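PDB 7CRD: probable enoyl-CoA hydratase/isomerase from Pseudomonas aeruginosa, which belongs to the enoyl-CoA hydratase/isomerase (crotonase) family, binds coenzyme A and probably acts as a delta(3)-delta(2)-enoyl-CoA isomerase. Local coordinates for residues A[98-103]-A[183-188]; A[48-53]-A[94-99]. All blocks are in the same frame, centred on the assembly; numbering follows the deposited sequence.

Contact 1 (A[98-103]-A[183-188]); sequences AVNGPA and TVLEHA
A98 presses its CB into helix 182-196, where V184, L185 and A188 close round it. A188 CB comes in at the flank of the A98 methyl, 3.8 Å from A98 CB, while V184 CG1 and L185 CG stand at 4.0 Å from A98 CB. With so little bulk between the backbones, the CA atoms of A98 and L185 come within 5.4 Å.

V184 points at the strand end, and its two methyls divide the work. CG1, lying anti to the backbone N (chi1 -179°), sits over the face of the A98-V99 peptide, 3.7 Å from V99 N; the N100 side chain and V184 extend toward each other, so that CG2 stops 3.6 Å from N100 OD1. On the other end of the same amide, N100 ND2 lies 3.6 Å from L185 CD1, the leucine arm slanting across it.

No hydrogen bond joins the two segments. N100 finds its polar partners just outside them: OD1 accepts from G181 N, immediately before the helix, and ND2 donates to G56 O. Those bonds fix the rotation of the amide, so a buried polar group can sit against aliphatic methyls with each end held by one hydrogen bond. The interface itself rests on van der Waals contact, alkyl groups meeting alkyl groups, a peptide and an amide.

Contact 2 (A[48-53]-A[94-99]); sequences VRVVLI and PVIAAV
L52 carries its CG anti to the backbone N (chi1 171°), and I96 takes the other course, with CG1 beside its own N (chi1 -60°) and CG2 anti to it; together these settings bring L52 CD1 to 3.8 Å from I96 CG2. The two residues are paired in neighbouring parallel strands, 50-54 and 95-99, at the centre of the larger sheet of the crotonase fold. Between the strands the chain passes through helices 66-70 and 80-89.

Four backbone hydrogen bonds join the pair. V51 is gripped from both ends: its N donates to P94 O, almost straight at 174°, and its O accepts from I96 N at 2.8 Å. I53 repeats the scheme two residues on, bonding through N to I96 O and through O to A98 N. CA-H...O contacts run beside these bonds, among them V95 CA to V51 O at 3.2 Å.

V50, L52, I96 and A98 share one face of the sheet. V50 CG1 meets I96 CD1 at 4.0 Å, and L52 CD1 leans onward to A98 CB at 3.9 Å; helix 182-196 covers V50 and L52 with A188, A192 and F195. V51, I53, V95 and A97 look the other way, where F91 packs on V51 and L111 on A97. Here I53 CG1 runs beside its own backbone N with the chain extended, bringing CD1 obliquely to V95 CG1 at 3.8 Å.

On the leucine side the fit is tight: L52 CD1 lies 3.1 Å from I96 O, the same oxygen that accepts the hydrogen bond from I53 N.

In the fold
Strand 95-99 serves both contacts: contact 2 holds it edge to edge against strand 50-54, and contact 1 lays its last residues under helix 182-196. The two share A98 and V99, and their centres are 11 Å apart. They also touch directly, since A188 CB of the helix reaches L52 CD1 at 3.6 Å and A188 O comes within 3.8 Å of I96 CD1, so the two contacts pack against each other through A188. Contact 2 lies away from the known coenzyme A residues. Contact 1 comes nearer, the side chain of V99 being about 11 Å from that of S62, which binds coenzyme A.

Contact 1 (A[98-103]-A[183-188])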
loop_
_atom_site.group_PDB
_atom_site.type_symbol
_atom_site.label_atom_id
_atom_site.label_comp_id
_atom_site.label_asym_id
_atom_site.label_seq_id
_atom_site.Cartn_x
_atom_site.Cartn_y
_atom_site.Cartn_z
ATOM N N ALA A 98 -4.152 8.411 -2.539
ATOM C CA ALA A 98 -3.769 9.537 -3.390
ATOM C C ALA A 98 -2.251 9.534 -3.478
ATOM O O ALA A 98 -1.567 9.858 -2.500
ATOM C CB ALA A 98 -4.296 10.860 -2.841
ATOM N N VAL A 99 -1.726 9.185 -4.648
ATOM C CA VAL A 99 -0.320 8.813 -4.810
ATOM C C VAL A 99 0.392 9.844 -5.680
ATOM O O VAL A 99 0.003 10.051 -6.835
ATOM C CB VAL A 99 -0.195 7.427 -5.451
ATOM C CG1 VAL A 99 1.260 7.076 -5.677
ATOM C CG2 VAL A 99 -0.917 6.370 -4.597
ATOM N N ASN A 100 1.494 10.420 -5.168
ATOM C CA ASN A 100 2.411 11.224 -5.977
ATOM C C ASN A 100 3.834 10.687 -5.851
ATOM O O ASN A 100 4.190 10.075 -4.843
ATOM C CB ASN A 100 2.426 12.707 -5.565
ATOM C CG ASN A 100 1.272 13.504 -6.164
ATOM O OD1 ASN A 100 1.176 13.667 -7.383
ATOM N ND2 ASN A 100 0.385 13.988 -5.306
ATOM N N GLY A 101 4.652 10.950 -6.878
ATOM C CA GLY A 101 6.055 10.596 -6.867
ATOM C C GLY A 101 6.276 9.108 -6.677
ATOM O O GLY A 101 5.520 8.276 -7.189
ATOM N N PRO A 102 7.330 8.736 -5.952
ATOM C CA PRO A 102 7.609 7.305 -5.767
ATOM C C PRO A 102 6.531 6.611 -4.953
ATOM O O PRO A 102 6.018 7.150 -3.969
ATOM C CB PRO A 102 8.952 7.279 -5.026
ATOM C CG PRO A 102 9.189 8.700 -4.556
ATOM C CD PRO A 102 8.460 9.586 -5.535
ATOM N N ALA A 103 6.210 5.383 -5.373
ATOM C CA ALA A 103 5.332 4.462 -4.647
ATOM C C ALA A 103 6.006 3.106 -4.825
ATOM O O ALA A 103 5.772 2.414 -5.821
ATOM C CB ALA A 103 3.906 4.469 -5.197
ATOM N N THR A 183 -3.519 18.312 -7.218
ATOM C CA THR A 183 -4.689 17.835 -7.950
ATOM C C THR A 183 -5.047 16.405 -7.558
ATOM O O THR A 183 -6.225 16.055 -7.477
ATOM C CB THR A 183 -4.437 17.906 -9.456
ATOM O OG1 THR A 183 -4.121 19.253 -9.838
ATOM C CG2 THR A 183 -5.669 17.446 -10.221
ATOM N N VAL A 184 -4.042 15.558 -7.329
ATOM C CA VAL A 184 -4.330 14.158 -7.008
ATOM C C VAL A 184 -5.114 14.060 -5.706
ATOM O O VAL A 184 -6.093 13.306 -5.599
ATOM C CB VAL A 184 -3.028 13.334 -6.941
ATOM C CG1 VAL A 184 -3.338 11.872 -6.627
ATOM C CG2 VAL A 184 -2.277 13.430 -8.246
ATOM N N LEU A 185 -4.694 14.819 -4.691
ATOM C CA LEU A 185 -5.333 14.725 -3.382
ATOM C C LEU A 185 -6.712 15.368 -3.389
ATOM O O LEU A 185 -7.631 14.879 -2.725
ATOM C CB LEU A 185 -4.452 15.374 -2.315
ATOM C CG LEU A 185 -3.280 14.540 -1.791
ATOM C CD1 LEU A 185 -2.229 14.313 -2.872
ATOM C CD2 LEU A 185 -2.652 15.239 -0.598
ATOM N N GLU A 186 -6.868 16.467 -4.127
ATOM C CA GLU A 186 -8.171 17.118 -4.225
ATOM C C GLU A 186 -9.182 16.210 -4.912
ATOM O O GLU A 186 -10.321 16.074 -4.450
ATOM C CB GLU A 186 -8.024 18.463 -4.960
ATOM C CG GLU A 186 -7.157 19.480 -4.185
ATOM C CD GLU A 186 -6.576 20.631 -5.027
ATOM O OE1 GLU A 186 -6.750 20.655 -6.266
ATOM O OE2 GLU A 186 -5.929 21.527 -4.432
ATOM N N HIS A 187 -8.766 15.541 -5.987
ATOM C CA HIS A 187 -9.625 14.562 -6.646
ATOM C C HIS A 187 -9.981 13.402 -5.719
ATOM O O HIS A 187 -11.131 12.945 -5.699
ATOM C CB HIS A 187 -8.933 14.055 -7.908
ATOM C CG HIS A 187 -9.810 13.212 -8.766
ATOM N ND1 HIS A 187 -10.640 13.745 -9.727
ATOM C CD2 HIS A 187 -10.001 11.873 -8.801
ATOM C CE1 HIS A 187 -11.308 12.769 -10.318
ATOM N NE2 HIS A 187 -10.933 11.623 -9.780
ATOM N N ALA A 188 -9.013 12.917 -4.932
ATOM C CA ALA A 188 -9.289 11.831 -4.002
ATOM C C ALA A 188 -10.276 12.261 -2.929
ATOM O O ALA A 188 -11.171 11.495 -2.553
ATOM C CB ALA A 188 -7.983 11.341 -3.370
#

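Contact 2 (A[48-53]-A[94-99])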
loop_
_atom_site.group_PDB
_atom_site.type_symbol
_atom_site.label_atom_id
_atom_site.label_comp_id
_atom_site.label_asym_id
_atom_site.label_seq_id
_atom_site.Cartn_x
_atom_site.Cartn_y
_atom_site.Cartn_z
ATOM N N VAL A 48 -16.385 8.086 11.173
ATOM C CA VAL A 48 -15.481 7.926 10.044
ATOM C C VAL A 48 -16.157 7.026 9.030
ATOM O O VAL A 48 -16.484 5.873 9.326
ATOM C CB VAL A 48 -14.127 7.343 10.466
ATOM C CG1 VAL A 48 -13.264 7.101 9.218
ATOM C CG2 VAL A 48 -13.431 8.276 11.436
ATOM N N ARG A 49 -16.346 7.552 7.828
ATOM C CA ARG A 49 -16.999 6.809 6.772
ATOM C C ARG A 49 -16.049 6.407 5.658
ATOM O O ARG A 49 -16.283 5.392 5.001
ATOM C CB ARG A 49 -18.139 7.649 6.206
ATOM C CG ARG A 49 -19.304 7.796 7.170
ATOM C CD ARG A 49 -20.440 8.312 6.358
ATOM N NE ARG A 49 -20.360 7.579 5.102
ATOM C CZ ARG A 49 -21.313 7.557 4.189
ATOM N NH1 ARG A 49 -22.446 8.241 4.353
ATOM N NH2 ARG A 49 -21.123 6.856 3.074
ATOM N N VAL A 50 -14.978 7.169 5.452
ATOM C CA VAL A 50 -14.004 6.943 4.387
ATOM C C VAL A 50 -12.615 7.273 4.926
ATOM O O VAL A 50 -12.446 8.244 5.669
ATOM C CB VAL A 50 -14.310 7.802 3.135
ATOM C CG1 VAL A 50 -13.249 7.579 2.066
ATOM C CG2 VAL A 50 -15.710 7.500 2.582
ATOM N N VAL A 51 -11.616 6.475 4.537
ATOM C CA VAL A 51 -10.219 6.730 4.875
ATOM C C VAL A 51 -9.440 7.061 3.605
ATOM O O VAL A 51 -9.601 6.395 2.574
ATOM C CB VAL A 51 -9.607 5.519 5.613
ATOM C CG1 VAL A 51 -8.082 5.664 5.735
ATOM C CG2 VAL A 51 -10.249 5.364 6.984
ATOM N N LEU A 52 -8.594 8.090 3.679
ATOM C CA LEU A 52 -7.696 8.468 2.590
ATOM C C LEU A 52 -6.260 8.280 3.048
ATOM O O LEU A 52 -5.898 8.702 4.151
ATOM C CB LEU A 52 -7.909 9.924 2.150
ATOM C CG LEU A 52 -6.867 10.486 1.161
ATOM C CD1 LEU A 52 -7.046 9.869 -0.224
ATOM C CD2 LEU A 52 -6.906 12.015 1.064
ATOM N N ILE A 53 -5.445 7.649 2.209
ATOM C CA ILE A 53 -4.034 7.426 2.499
ATOM C C ILE A 53 -3.210 8.186 1.472
ATOM O O ILE A 53 -3.439 8.045 0.265
ATOM C CB ILE A 53 -3.676 5.929 2.477
ATOM C CG1 ILE A 53 -4.556 5.152 3.447
ATOM C CG2 ILE A 53 -2.204 5.732 2.872
ATOM C CD1 ILE A 53 -4.225 3.669 3.476
ATOM N N PRO A 94 -14.654 2.256 2.888
ATOM C CA PRO A 94 -13.860 2.667 1.719
ATOM C C PRO A 94 -12.512 3.245 2.123
ATOM O O PRO A 94 -12.407 4.019 3.078
ATOM C CB PRO A 94 -14.747 3.720 1.041
ATOM C CG PRO A 94 -16.129 3.296 1.411
ATOM C CD PRO A 94 -16.018 2.821 2.837
ATOM N N VAL A 95 -11.470 2.831 1.398
ATOM C CA VAL A 95 -10.118 3.377 1.516
ATOM C C VAL A 95 -9.711 3.908 0.157
ATOM O O VAL A 95 -9.829 3.192 -0.845
ATOM C CB VAL A 95 -9.092 2.313 1.952
ATOM C CG1 VAL A 95 -7.730 2.970 2.214
ATOM C CG2 VAL A 95 -9.548 1.611 3.160
ATOM N N ILE A 96 -9.175 5.122 0.135
ATOM C CA ILE A 96 -8.776 5.805 -1.091
ATOM C C ILE A 96 -7.307 6.180 -0.969
ATOM O O ILE A 96 -6.893 6.760 0.039
ATOM C CB ILE A 96 -9.636 7.056 -1.340
ATOM C CG1 ILE A 96 -11.109 6.685 -1.460
ATOM C CG2 ILE A 96 -9.141 7.809 -2.603
ATOM C CD1 ILE A 96 -12.001 7.911 -1.726
ATOM N N ALA A 97 -6.520 5.836 -1.975
ATOM C CA ALA A 97 -5.125 6.238 -2.033
ATOM C C ALA A 97 -4.954 7.434 -2.966
ATOM O O ALA A 97 -5.501 7.455 -4.073
ATOM C CB ALA A 97 -4.250 5.079 -2.519
ATOM N N ALA A 98 -4.152 8.411 -2.539
ATOM C CA ALA A 98 -3.769 9.537 -3.390
ATOM C C ALA A 98 -2.251 9.534 -3.478
ATOM O O ALA A 98 -1.567 9.858 -2.500
ATOM C CB ALA A 98 -4.296 10.860 -2.841
ATOM N N VAL A 99 -1.726 9.185 -4.648
ATOM C CA VAL A 99 -0.320 8.813 -4.810
ATOM C C VAL A 99 0.392 9.844 -5.680
ATOM O O VAL A 99 0.003 10.051 -6.835
ATOM C CB VAL A 99 -0.195 7.427 -5.451
ATOM C CG1 VAL A 99 1.260 7.076 -5.677
ATOM C CG2 VAL A 99 -0.917 6.370 -4.597
#